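Local coordinates for serine-pyruvate aminotransferase (AgxT) (Sulfolobus solfataricus, PDB 3ZRR), which probably transfers amino groups between serine or alanine and 2-oxo acids such as pyruvate and glyoxylate, with pyridoxal 5'-phosphate as cofactor, at residues Glu15-Ala20 / Leu252-Arg257; Ser187-Gly192 / Gly339-Val344; Gly21-Val26 / Val248-Ala253; Ala195-Leu200 / Thr243-Val248. All coordinates share one frame; numbering follows the deposited sequence. Where two conformers were deposited one is given.

Interactions 1, 3 and 4 all use helix 246-262: interaction 4 packs strand 197-202 against its N-terminal end, interaction 3 lays the loop 21-26 over the next turns, and interaction 1 sets helix 15-19 beside it further on. Interaction 2 joins two loops nearer the chain's centre and meets interaction 1 through Trp-343. Interactions 2, 3 and 4 are buried, whereas interaction 1 is partly buried. Chemistry follows place: interactions 1 and 3 combine aliphatic packing with carboxylates that bind calcium between subunits, interaction 4 is apolar with a cofactor-phosphate site at one end, and interaction 2 alone has a conventional hydrogen bond between its segments.

Interaction 1 (Glu15-Ala20 / Leu252-Arg257); sequences EDVLVA and LAEAFR. With CA (calcium ion), chain D.
Glu-254 faces the 15-20 segment, and its side chain can be followed outward atom by atom. At its base, Glu-254 CB packs on the methyl group of Ala-20, 3.6 Å from Ala-20 CB. Beyond it CG, anti to the backbone N (chi1 -178°), lies over the backbone of the first helix, with Glu-254 CG 3.5 Å from Asp-16 O and also against Val-17 CA. This is close helix-helix packing: the axes of 15-19 and 252-257 run at 147°, roughly antiparallel but clearly inclined, and approach to 8.2 Å. Small Ala-255 fits it, taking Val-17 CG2 at 4.2 Å from Ala-255 CB. A bend at chi2 then turns the carboxylate so that OE2 lies near Asp-16 CB. There Arg-257 grips it side-on with NE and NH2, one nitrogen to each oxygen; Arg-257 NE to Glu-254 OE1 is 2.9 Å at 166°, both oxygens being met on their syn sides. With an alanine at Glu-254, Arg-257 would probably lose its carboxylate mate and a gap would open over Asp-16 O and Val-17. Asp-16 itself turns to a calcium ion, bound by Asp-16 OD1 at 2.3 Å and OD2 at 2.8 Å; Glu-23 of the third subunit binds the same ion.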
# COMPACT_ATOMS: atom_id res chain seq x y z
N GLU A 15 1.93 -10.11 0.97
CA GLU A 15 1.70 -8.69 0.81
C GLU A 15 0.79 -8.39 -0.37
O GLU A 15 -0.07 -7.52 -0.26
CB GLU A 15 3.01 -7.91 0.67
CG GLU A 15 2.86 -6.45 1.09
CD GLU A 15 2.49 -6.31 2.57
OE1 GLU A 15 3.13 -6.99 3.40
OE2 GLU A 15 1.57 -5.52 2.88
N ASP A 16 1.00 -9.11 -1.48
CA ASP A 16 0.13 -9.00 -2.66
C ASP A 16 -1.34 -9.12 -2.30
O ASP A 16 -2.18 -8.42 -2.86
CB ASP A 16 0.44 -10.09 -3.69
CG ASP A 16 1.77 -9.88 -4.39
OD1 ASP A 16 2.08 -8.75 -4.85
OD2 ASP A 16 2.54 -10.87 -4.48
N VAL A 17 -1.66 -10.03 -1.37
CA VAL A 17 -3.03 -10.22 -0.93
C VAL A 17 -3.56 -8.94 -0.26
O VAL A 17 -4.62 -8.42 -0.63
CB VAL A 17 -3.15 -11.48 -0.01
CG1 VAL A 17 -4.55 -11.59 0.54
CG2 VAL A 17 -2.81 -12.75 -0.79
N LEU A 18 -2.80 -8.43 0.71
CA LEU A 18 -3.19 -7.22 1.43
C LEU A 18 -3.32 -6.01 0.53
O LEU A 18 -4.34 -5.29 0.58
CB LEU A 18 -2.23 -6.94 2.58
CG LEU A 18 -2.30 -7.93 3.74
CD1 LEU A 18 -1.47 -7.44 4.87
CD2 LEU A 18 -3.75 -8.17 4.19
N VAL A 19 -2.32 -5.82 -0.32
CA VAL A 19 -2.23 -4.69 -1.21
C VAL A 19 -3.41 -4.64 -2.18
O VAL A 19 -3.83 -3.55 -2.60
CB VAL A 19 -0.87 -4.70 -1.97
CG1 VAL A 19 -0.90 -3.82 -3.21
CG2 VAL A 19 0.25 -4.29 -1.03
N ALA A 20 -3.98 -5.80 -2.52
CA ALA A 20 -5.20 -5.85 -3.38
C ALA A 20 -6.40 -5.11 -2.75
O ALA A 20 -7.34 -4.73 -3.45
CB ALA A 20 -5.56 -7.28 -3.71
N LEU A 252 -9.48 -11.38 -0.72
CA LEU A 252 -9.80 -12.79 -0.94
C LEU A 252 -9.67 -13.19 -2.41
O LEU A 252 -9.19 -14.28 -2.70
CB LEU A 252 -11.21 -13.13 -0.42
CG LEU A 252 -11.72 -14.56 -0.52
CD1 LEU A 252 -10.87 -15.45 0.38
CD2 LEU A 252 -13.22 -14.65 -0.12
N ALA A 253 -10.12 -12.33 -3.33
CA ALA A 253 -10.04 -12.63 -4.75
C ALA A 253 -8.58 -12.83 -5.16
O ALA A 253 -8.26 -13.72 -5.96
CB ALA A 253 -10.70 -11.52 -5.61
N GLU A 254 -7.72 -11.98 -4.60
CA GLU A 254 -6.29 -12.05 -4.87
C GLU A 254 -5.68 -13.33 -4.28
O GLU A 254 -4.87 -13.98 -4.94
CB GLU A 254 -5.59 -10.80 -4.34
CG GLU A 254 -4.08 -10.73 -4.60
CD GLU A 254 -3.65 -10.85 -6.08
OE1 GLU A 254 -4.48 -10.74 -7.03
OE2 GLU A 254 -2.44 -11.03 -6.30
N ALA A 255 -6.08 -13.70 -3.06
CA ALA A 255 -5.66 -14.98 -2.50
C ALA A 255 -6.07 -16.15 -3.41
O ALA A 255 -5.26 -17.02 -3.69
CB ALA A 255 -6.19 -15.17 -1.08
N PHE A 256 -7.30 -16.13 -3.91
CA PHE A 256 -7.76 -17.20 -4.83
C PHE A 256 -6.99 -17.21 -6.15
O PHE A 256 -6.72 -18.28 -6.70
CB PHE A 256 -9.27 -17.15 -5.09
CG PHE A 256 -10.10 -17.80 -4.01
CD1 PHE A 256 -9.94 -19.16 -3.72
CD2 PHE A 256 -11.07 -17.07 -3.32
CE1 PHE A 256 -10.72 -19.78 -2.72
CE2 PHE A 256 -11.85 -17.68 -2.32
CZ PHE A 256 -11.68 -19.04 -2.03
N ARG A 257 -6.60 -16.04 -6.65
CA ARG A 257 -5.74 -15.97 -7.84
C ARG A 257 -4.42 -16.70 -7.57
O ARG A 257 -4.00 -17.56 -8.35
CB ARG A 257 -5.52 -14.52 -8.31
CG ARG A 257 -5.13 -14.42 -9.80
CD ARG A 257 -4.66 -13.03 -10.24
NE ARG A 257 -3.69 -12.39 -9.34
CZ ARG A 257 -2.36 -12.59 -9.35
NH1 ARG A 257 -1.80 -13.44 -10.20
NH2 ARG A 257 -1.59 -11.94 -8.49
CA CA D . 3.95 -9.19 -6.15
O HOH W 1 4.97 -9.71 -4.25

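Interaction 2 (Ser187-Gly192 / Gly339-Val344). With PXG (3-[O-phosphonopyridoxyl]--amino-benzoic acid), chain C.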
# COMPACT_ATOMS: atom_id res chain seq x y z
N SER A 187 -11.78 -16.93 5.94
CA SER A 187 -10.80 -16.35 5.01
C SER A 187 -9.36 -16.37 5.55
O SER A 187 -8.42 -16.33 4.77
CB SER A 187 -11.21 -14.94 4.59
OG SER A 187 -11.47 -14.13 5.72
N GLN A 188 -9.20 -16.44 6.87
CA GLN A 188 -7.89 -16.12 7.48
C GLN A 188 -7.01 -17.31 7.85
O GLN A 188 -5.95 -17.11 8.41
CB GLN A 188 -8.05 -15.21 8.71
CG GLN A 188 -8.48 -15.89 10.04
CD GLN A 188 -9.97 -16.27 10.08
OE1 GLN A 188 -10.74 -15.93 9.17
NE2 GLN A 188 -10.37 -16.98 11.13
N LYS A 189 -7.44 -18.54 7.53
CA LYS A 189 -6.64 -19.70 7.98
C LYS A 189 -5.85 -20.31 6.82
O LYS A 189 -4.99 -19.63 6.24
CB LYS A 189 -7.51 -20.71 8.77
CG LYS A 189 -7.93 -20.20 10.16
CD LYS A 189 -6.73 -20.08 11.10
CE LYS A 189 -6.97 -19.17 12.30
NZ LYS A 189 -5.73 -19.13 13.18
N ALA A 190 -6.17 -21.54 6.43
CA ALA A 190 -5.42 -22.24 5.38
C ALA A 190 -5.55 -21.57 4.01
O ALA A 190 -4.72 -21.82 3.13
CB ALA A 190 -5.76 -23.73 5.33
N LEU A 191 -6.54 -20.70 3.83
CA LEU A 191 -6.61 -19.87 2.62
C LEU A 191 -5.62 -18.69 2.66
O LEU A 191 -5.26 -18.16 1.61
CB LEU A 191 -8.03 -19.35 2.35
CG LEU A 191 -9.09 -20.44 2.06
CD1 LEU A 191 -10.46 -19.82 1.93
CD2 LEU A 191 -8.73 -21.27 0.81
N GLY A 192 -5.21 -18.28 3.86
CA GLY A 192 -4.17 -17.24 4.02
C GLY A 192 -4.51 -15.83 3.60
O GLY A 192 -3.63 -15.06 3.25
N GLY A 339 1.29 -23.70 14.12
CA GLY A 339 0.48 -23.50 12.94
C GLY A 339 1.41 -23.54 11.73
O GLY A 339 2.45 -22.86 11.74
N HIS A 340 1.05 -24.33 10.72
CA HIS A 340 1.81 -24.43 9.47
C HIS A 340 0.84 -24.54 8.30
O HIS A 340 0.60 -25.63 7.78
CB HIS A 340 2.82 -25.60 9.49
CG HIS A 340 2.30 -26.85 10.15
ND1 HIS A 340 1.49 -27.76 9.49
CD2 HIS A 340 2.51 -27.36 11.39
CE1 HIS A 340 1.20 -28.76 10.30
NE2 HIS A 340 1.80 -28.55 11.46
N MET A 341 0.28 -23.41 7.90
CA MET A 341 -0.77 -23.41 6.88
C MET A 341 -0.77 -22.12 6.08
O MET A 341 -0.30 -21.06 6.57
CB MET A 341 -2.14 -23.58 7.54
CG MET A 341 -2.67 -22.33 8.27
SD MET A 341 -4.18 -22.69 9.21
CE MET A 341 -3.42 -23.26 10.79
N GLY A 342 -1.33 -22.19 4.87
CA GLY A 342 -1.47 -21.03 4.02
C GLY A 342 -0.36 -20.94 3.00
O GLY A 342 -0.32 -21.73 2.05
N TRP A 343 0.53 -19.97 3.18
CA TRP A 343 1.62 -19.73 2.24
C TRP A 343 2.91 -20.36 2.77
O TRP A 343 3.97 -20.11 2.23
CB TRP A 343 1.81 -18.21 1.98
CG TRP A 343 0.51 -17.49 1.72
CD1 TRP A 343 -0.16 -16.66 2.59
CD2 TRP A 343 -0.32 -17.59 0.53
NE1 TRP A 343 -1.33 -16.21 2.00
CE2 TRP A 343 -1.46 -16.76 0.75
CE3 TRP A 343 -0.21 -18.27 -0.69
CZ2 TRP A 343 -2.49 -16.61 -0.21
CZ3 TRP A 343 -1.21 -18.12 -1.64
CH2 TRP A 343 -2.34 -17.30 -1.40
N VAL A 344 2.80 -21.19 3.81
CA VAL A 344 3.96 -21.82 4.47
C VAL A 344 4.91 -22.53 3.48
O VAL A 344 4.46 -23.19 2.53
CB VAL A 344 3.47 -22.75 5.63
CG1 VAL A 344 2.73 -23.98 5.10
CG2 VAL A 344 4.61 -23.16 6.56
N1 PXG C . -13.55 -23.97 13.37
C2 PXG C . -12.22 -24.17 13.41
C2A PXG C . -11.66 -25.55 13.10
C3 PXG C . -11.36 -23.11 13.71
O3 PXG C . -10.03 -23.34 13.73
C5 PXG C . -13.25 -21.66 13.95
C6 PXG C . -14.09 -22.74 13.62
C5A PXG C . -13.87 -20.28 14.25
OP4 PXG C . -13.46 -19.38 13.22
P PXG C . -13.60 -17.81 13.42
OP1 PXG C . -13.16 -17.28 12.08
OP2 PXG C . -12.72 -17.48 14.62
OP3 PXG C . -15.08 -17.68 13.74
C4 PXG C . -11.87 -21.84 13.98
C4A PXG C . -10.98 -20.65 14.31
C7 PXG C . -6.31 -20.71 18.28
C8 PXG C . -7.36 -20.10 17.40
O2 PXG C . -6.41 -20.59 19.53
C9 PXG C . -8.00 -20.85 16.41
C10 PXG C . -8.98 -20.27 15.60
C11 PXG C . -9.29 -18.93 15.81
C12 PXG C . -8.65 -18.17 16.80
C13 PXG C . -7.68 -18.76 17.59
O8 PXG C . -5.35 -21.30 17.72
N9 PXG C . -9.61 -20.99 14.64
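Met-341 sets its CG between the backbone N and the carbonyl carbon (chi1 75°); with chi2 extended, this carries the sulfur over the 189-190 peptide, and the side chain crosses that of Lys-189 obliquely. Met-341 SD lies 3.6 Å from Ala-190 N and 3.9 Å from Lys-189 CB. Nearer the backbone, Met-341 CB packs on Ala-190 CB at 4.2 Å. Trp-343 places its CG beside its own backbone N, which carries the indole to the end of the type I turn 189-192. Trp-343 NE1 donates to Gly-192 O over 2.9 Å at 156°; the oxygen lies in the ring plane, while the donor stands 27° off the carbonyl plane. Between these contacts, Gly-342 CA directs a C-H toward Ala-190 O at 3.5 Å. A leucine in place of Trp-343 would probably leave Gly-192 O without this N-H donor and remove much of the indole surface that packs on Ala-255 and Leu-258 of helix 246-262. The turn continues directly from the cofactor pocket: Gln-188 NE2 donates to OP1 of the bound pyridoxyl compound at 3.0 Å, and the Ser-Gln-Lys sequence is consistent with the lysine-bearing loop of class-V aminotransferases.

Interaction 3 (Gly21-Val26 / Val248-Ala253). With CA (calcium ion), chain B.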
# COMPACT_ATOMS: atom_id res chain seq x y z
N GLY A 21 -6.36 -4.88 -1.45
CA GLY A 21 -7.43 -4.13 -0.77
C GLY A 21 -7.28 -2.61 -0.79
O GLY A 21 -8.14 -1.91 -0.27
N LEU A 22 -6.21 -2.09 -1.39
CA LEU A 22 -6.02 -0.63 -1.45
C LEU A 22 -6.66 0.03 -2.66
O LEU A 22 -6.00 0.74 -3.42
CB LEU A 22 -4.54 -0.26 -1.41
CG LEU A 22 -3.61 -0.67 -0.28
CD1 LEU A 22 -2.20 -0.28 -0.68
CD2 LEU A 22 -4.00 0.00 1.03
N GLU A 23 -7.95 -0.18 -2.86
CA GLU A 23 -8.71 0.56 -3.86
C GLU A 23 -9.71 1.43 -3.11
O GLU A 23 -10.65 0.91 -2.50
CB GLU A 23 -9.45 -0.41 -4.79
CG GLU A 23 -8.56 -1.48 -5.43
CD GLU A 23 -7.87 -0.99 -6.69
OE1 GLU A 23 -8.03 0.20 -7.06
OE2 GLU A 23 -7.16 -1.79 -7.34
N ASN A 24 -9.52 2.75 -3.13
CA ASN A 24 -10.25 3.64 -2.20
C ASN A 24 -11.59 4.23 -2.67
O ASN A 24 -12.18 5.08 -1.98
CB ASN A 24 -9.33 4.74 -1.64
CG ASN A 24 -8.85 5.72 -2.70
OD1 ASN A 24 -9.09 5.55 -3.90
ND2 ASN A 24 -8.15 6.75 -2.25
N ASN A 25 -12.08 3.75 -3.82
CA ASN A 25 -13.36 4.23 -4.35
C ASN A 25 -14.26 3.09 -4.79
O ASN A 25 -15.01 3.20 -5.76
CB ASN A 25 -13.15 5.25 -5.47
CG ASN A 25 -14.05 6.46 -5.33
OD1 ASN A 25 -14.78 6.81 -6.25
ND2 ASN A 25 -14.01 7.10 -4.17
N VAL A 26 -14.21 1.99 -4.03
CA VAL A 26 -14.94 0.76 -4.35
C VAL A 26 -16.05 0.50 -3.32
O VAL A 26 -15.82 0.62 -2.11
CB VAL A 26 -13.94 -0.45 -4.45
CG1 VAL A 26 -14.65 -1.81 -4.52
CG2 VAL A 26 -13.03 -0.28 -5.66
N VAL A 248 -12.03 -6.66 2.11
CA VAL A 248 -11.60 -8.01 2.53
C VAL A 248 -11.88 -8.99 1.40
O VAL A 248 -11.13 -9.92 1.16
CB VAL A 248 -12.34 -8.46 3.85
CG1 VAL A 248 -11.87 -9.84 4.29
CG2 VAL A 248 -12.09 -7.48 4.98
N ILE A 249 -12.98 -8.75 0.68
CA ILE A 249 -13.34 -9.61 -0.45
C ILE A 249 -12.42 -9.35 -1.66
O ILE A 249 -12.10 -10.26 -2.41
CB ILE A 249 -14.82 -9.47 -0.82
CG1 ILE A 249 -15.69 -10.06 0.30
CG2 ILE A 249 -15.12 -10.19 -2.14
CD1 ILE A 249 -17.18 -9.69 0.23
N LEU A 250 -11.97 -8.11 -1.82
CA LEU A 250 -10.97 -7.82 -2.86
C LEU A 250 -9.70 -8.61 -2.57
O LEU A 250 -9.10 -9.19 -3.48
CB LEU A 250 -10.65 -6.30 -2.93
CG LEU A 250 -11.79 -5.39 -3.41
CD1 LEU A 250 -11.39 -3.94 -3.47
CD2 LEU A 250 -12.28 -5.83 -4.76
N GLN A 251 -9.30 -8.61 -1.30
CA GLN A 251 -8.13 -9.35 -0.84
C GLN A 251 -8.30 -10.85 -1.04
O GLN A 251 -7.37 -11.52 -1.51
CB GLN A 251 -7.83 -8.99 0.62
CG GLN A 251 -7.44 -7.53 0.77
CD GLN A 251 -7.36 -7.02 2.22
OE1 GLN A 251 -8.18 -7.36 3.06
NE2 GLN A 251 -6.38 -6.17 2.49
N LEU A 252 -9.48 -11.38 -0.72
CA LEU A 252 -9.80 -12.79 -0.94
C LEU A 252 -9.67 -13.19 -2.41
O LEU A 252 -9.19 -14.28 -2.70
CB LEU A 252 -11.21 -13.13 -0.42
CG LEU A 252 -11.72 -14.56 -0.52
CD1 LEU A 252 -10.87 -15.45 0.38
CD2 LEU A 252 -13.22 -14.65 -0.12
N ALA A 253 -10.12 -12.33 -3.33
CA ALA A 253 -10.04 -12.63 -4.75
C ALA A 253 -8.58 -12.83 -5.16
O ALA A 253 -8.26 -13.72 -5.96
CB ALA A 253 -10.70 -11.52 -5.61
CA CA B . -7.46 0.67 -9.05
O HOH W 2 -7.86 2.71 -8.25
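Leu-250 and Val-26 point their methyl ends at each other, tip to tip, with Leu-250 CD1 4.0 Å from Val-26 CG1. Their meeting fastens the loop between helices 15-19 and 31-48 onto helix 246-262, near subunit boundaries of the tetramer. Leu-250 carries its CG anti to the carbonyl carbon (chi1 -67°), which projects the branch outward from the helix and under the loop. The same methyl also serves Glu-23: Glu-23 CG lies 4.2 Å from Leu-250 CD1, an aliphatic contact made by the stem of an acidic side chain. A bend at chi2 of Glu-23 turns its carboxylate to a calcium ion, which is also bound by Asp-16 of the third subunit, so one residue both packs inward and bridges subunits.

Gln-251 is placed differently. It leaves the helix to one side and extends beneath Gly-21, with Gln-251 CG 3.6 Å from Gly-21 N and its amide nitrogen hydrogen-bonded to Leu-18 O. A beta carbon on Gly-21 would fall about 2.7 Å from Gln-251 NE2, consistent with glycine at this closest approach of the two segments. After an inverse gamma turn centred on Leu-22, Glu-23 O accepts a hydrogen bond from His-247 NE2. At the metal, Glu-23 OE1 lies 2.1 Å from the calcium, and a water oxygen binds it at 2.2 Å.

Interaction 4 (Ala195-Leu200 / Thr243-Val248); sequences AGLGLL and TPPVHV. With PXG (3-[O-phosphonopyridoxyl]--amino-benzoic acid), chain G.
The start of strand 197-202, an antiparallel member of the seven-stranded mixed sheet, packs here on the N-terminal end of helix 246-262, where Leu-197 divides its two methyl groups between Pro-245 and Val-248. Leu-197 CD2 reaches the proline ring 3.6 Å from Pro-245 CD, while Leu-197 CD1 lies 3.7 Å from Val-248 CG1. In both pairs the side chains run alongside each other in opposite senses, so contact is made along their flanks. The first torsion of Leu-197 (chi1 -54°) keeps CG beside its backbone N, and its two methyls then diverge, one to each partner.

The strand's approach adds backbone contacts. Ala-195 O meets Val-248 CG1 at 3.5 Å, and that methyl is placed there by standing anti to its own backbone N (chi1 -179°). Gly-196 O sits 3.7 Å from Pro-245 CG; the positive phi of Gly-196 (137°) and the tight fit a beta carbon would have against Val-248 both favour glycine. Pro-245 occupies the N-cap position and is also the centre of an inverse gamma turn, at the point where the segment from Thr-243 enters the helix. Two donors of Thr-243 converge on one phosphate oxygen of the bound pyridoxyl compound: Thr-243 N lies 2.9 Å and Thr-243 OG1 2.7 Å from OP3. Gln-188 of the second subunit also bonds this phosphate, placing the site between subunits. The chemistry implies a division of labour: directionless aliphatic packing seats the helix end on the sheet, while directed bonds from the adjoining loop hold the anionic phosphate.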
# COMPACT_ATOMS: atom_id res chain seq x y z
N ALA A 195 -8.73 -11.55 7.55
CA ALA A 195 -9.88 -11.97 8.37
C ALA A 195 -11.11 -11.12 8.07
O ALA A 195 -10.98 -9.95 7.70
CB ALA A 195 -9.51 -11.84 9.89
N GLY A 196 -12.29 -11.72 8.26
CA GLY A 196 -13.55 -10.98 8.16
C GLY A 196 -14.67 -11.69 7.40
O GLY A 196 -15.77 -11.17 7.33
N LEU A 197 -14.39 -12.86 6.83
CA LEU A 197 -15.39 -13.57 6.00
C LEU A 197 -15.55 -15.04 6.38
O LEU A 197 -14.55 -15.73 6.68
CB LEU A 197 -14.98 -13.51 4.51
CG LEU A 197 -14.71 -12.12 3.92
CD1 LEU A 197 -14.01 -12.24 2.55
CD2 LEU A 197 -16.02 -11.36 3.78
N GLY A 198 -16.79 -15.51 6.35
CA GLY A 198 -17.11 -16.93 6.37
C GLY A 198 -17.44 -17.39 4.95
O GLY A 198 -17.95 -16.63 4.13
N LEU A 199 -17.11 -18.64 4.65
CA LEU A 199 -17.27 -19.15 3.29
C LEU A 199 -17.95 -20.49 3.36
O LEU A 199 -17.58 -21.34 4.18
CB LEU A 199 -15.91 -19.29 2.60
CG LEU A 199 -15.09 -18.02 2.33
CD1 LEU A 199 -14.20 -17.67 3.52
CD2 LEU A 199 -14.20 -18.27 1.15
N LEU A 200 -18.94 -20.69 2.50
CA LEU A 200 -19.77 -21.90 2.52
C LEU A 200 -19.98 -22.42 1.11
O LEU A 200 -20.07 -21.64 0.15
CB LEU A 200 -21.13 -21.57 3.13
CG LEU A 200 -21.07 -21.11 4.60
CD1 LEU A 200 -21.20 -19.58 4.69
CD2 LEU A 200 -22.09 -21.84 5.45
N THR A 243 -24.27 -4.56 3.83
CA THR A 243 -22.95 -4.21 3.29
C THR A 243 -21.94 -5.31 3.67
O THR A 243 -21.80 -5.63 4.84
CB THR A 243 -22.47 -2.82 3.81
OG1 THR A 243 -23.42 -1.82 3.43
CG2 THR A 243 -21.08 -2.46 3.26
N PRO A 244 -21.25 -5.89 2.67
CA PRO A 244 -20.22 -6.87 3.02
C PRO A 244 -18.86 -6.20 3.30
O PRO A 244 -18.71 -5.01 3.04
CB PRO A 244 -20.15 -7.74 1.76
CG PRO A 244 -20.37 -6.76 0.67
CD PRO A 244 -21.40 -5.78 1.20
N PRO A 245 -17.85 -6.96 3.80
CA PRO A 245 -16.54 -6.36 3.96
C PRO A 245 -15.85 -6.26 2.58
O PRO A 245 -15.07 -7.13 2.19
CB PRO A 245 -15.83 -7.31 4.93
CG PRO A 245 -16.94 -8.22 5.48
CD PRO A 245 -17.89 -8.32 4.34
N VAL A 246 -16.19 -5.18 1.87
CA VAL A 246 -15.83 -4.98 0.45
C VAL A 246 -14.34 -5.23 0.18
O VAL A 246 -13.99 -6.01 -0.71
CB VAL A 246 -16.24 -3.54 -0.01
CG1 VAL A 246 -15.80 -3.26 -1.43
CG2 VAL A 246 -17.78 -3.35 0.09
N HIS A 247 -13.46 -4.60 0.94
CA HIS A 247 -12.03 -4.69 0.69
C HIS A 247 -11.43 -6.02 1.12
O HIS A 247 -10.43 -6.46 0.54
CB HIS A 247 -11.30 -3.54 1.34
CG HIS A 247 -11.68 -2.21 0.77
ND1 HIS A 247 -12.77 -1.49 1.22
CD2 HIS A 247 -11.13 -1.48 -0.22
CE1 HIS A 247 -12.86 -0.37 0.53
NE2 HIS A 247 -11.88 -0.33 -0.34
N VAL A 248 -12.03 -6.66 2.11
CA VAL A 248 -11.60 -8.01 2.53
C VAL A 248 -11.88 -8.99 1.40
O VAL A 248 -11.13 -9.92 1.16
CB VAL A 248 -12.34 -8.46 3.85
CG1 VAL A 248 -11.87 -9.84 4.29
CG2 VAL A 248 -12.09 -7.48 4.98
N1 PXG G . -29.18 1.83 8.85
C2 PXG G . -28.92 2.88 8.03
C2A PXG G . -29.48 4.23 8.41
C3 PXG G . -28.12 2.70 6.88
O3 PXG G . -27.83 3.77 6.07
C5 PXG G . -27.90 0.39 7.45
C6 PXG G . -28.70 0.62 8.58
C5A PXG G . -27.39 -1.01 7.20
OP4 PXG G . -25.96 -1.05 7.30
P PXG G . -25.11 -2.26 6.64
OP1 PXG G . -25.62 -3.55 7.22
OP2 PXG G . -23.74 -1.85 7.11
OP3 PXG G . -25.39 -2.27 5.16
C4 PXG G . -27.60 1.44 6.58
C4A PXG G . -26.71 1.18 5.37
C7 PXG G . -27.82 3.37 -0.33
C8 PXG G . -27.29 2.33 0.63
O2 PXG G . -28.53 2.97 -1.29
C9 PXG G . -27.35 2.59 1.99
C10 PXG G . -26.88 1.68 2.93
C11 PXG G . -26.33 0.47 2.48
C12 PXG G . -26.27 0.19 1.12
C13 PXG G . -26.75 1.12 0.18
O8 PXG G . -27.54 4.59 -0.15
N9 PXG G . -26.97 2.04 4.23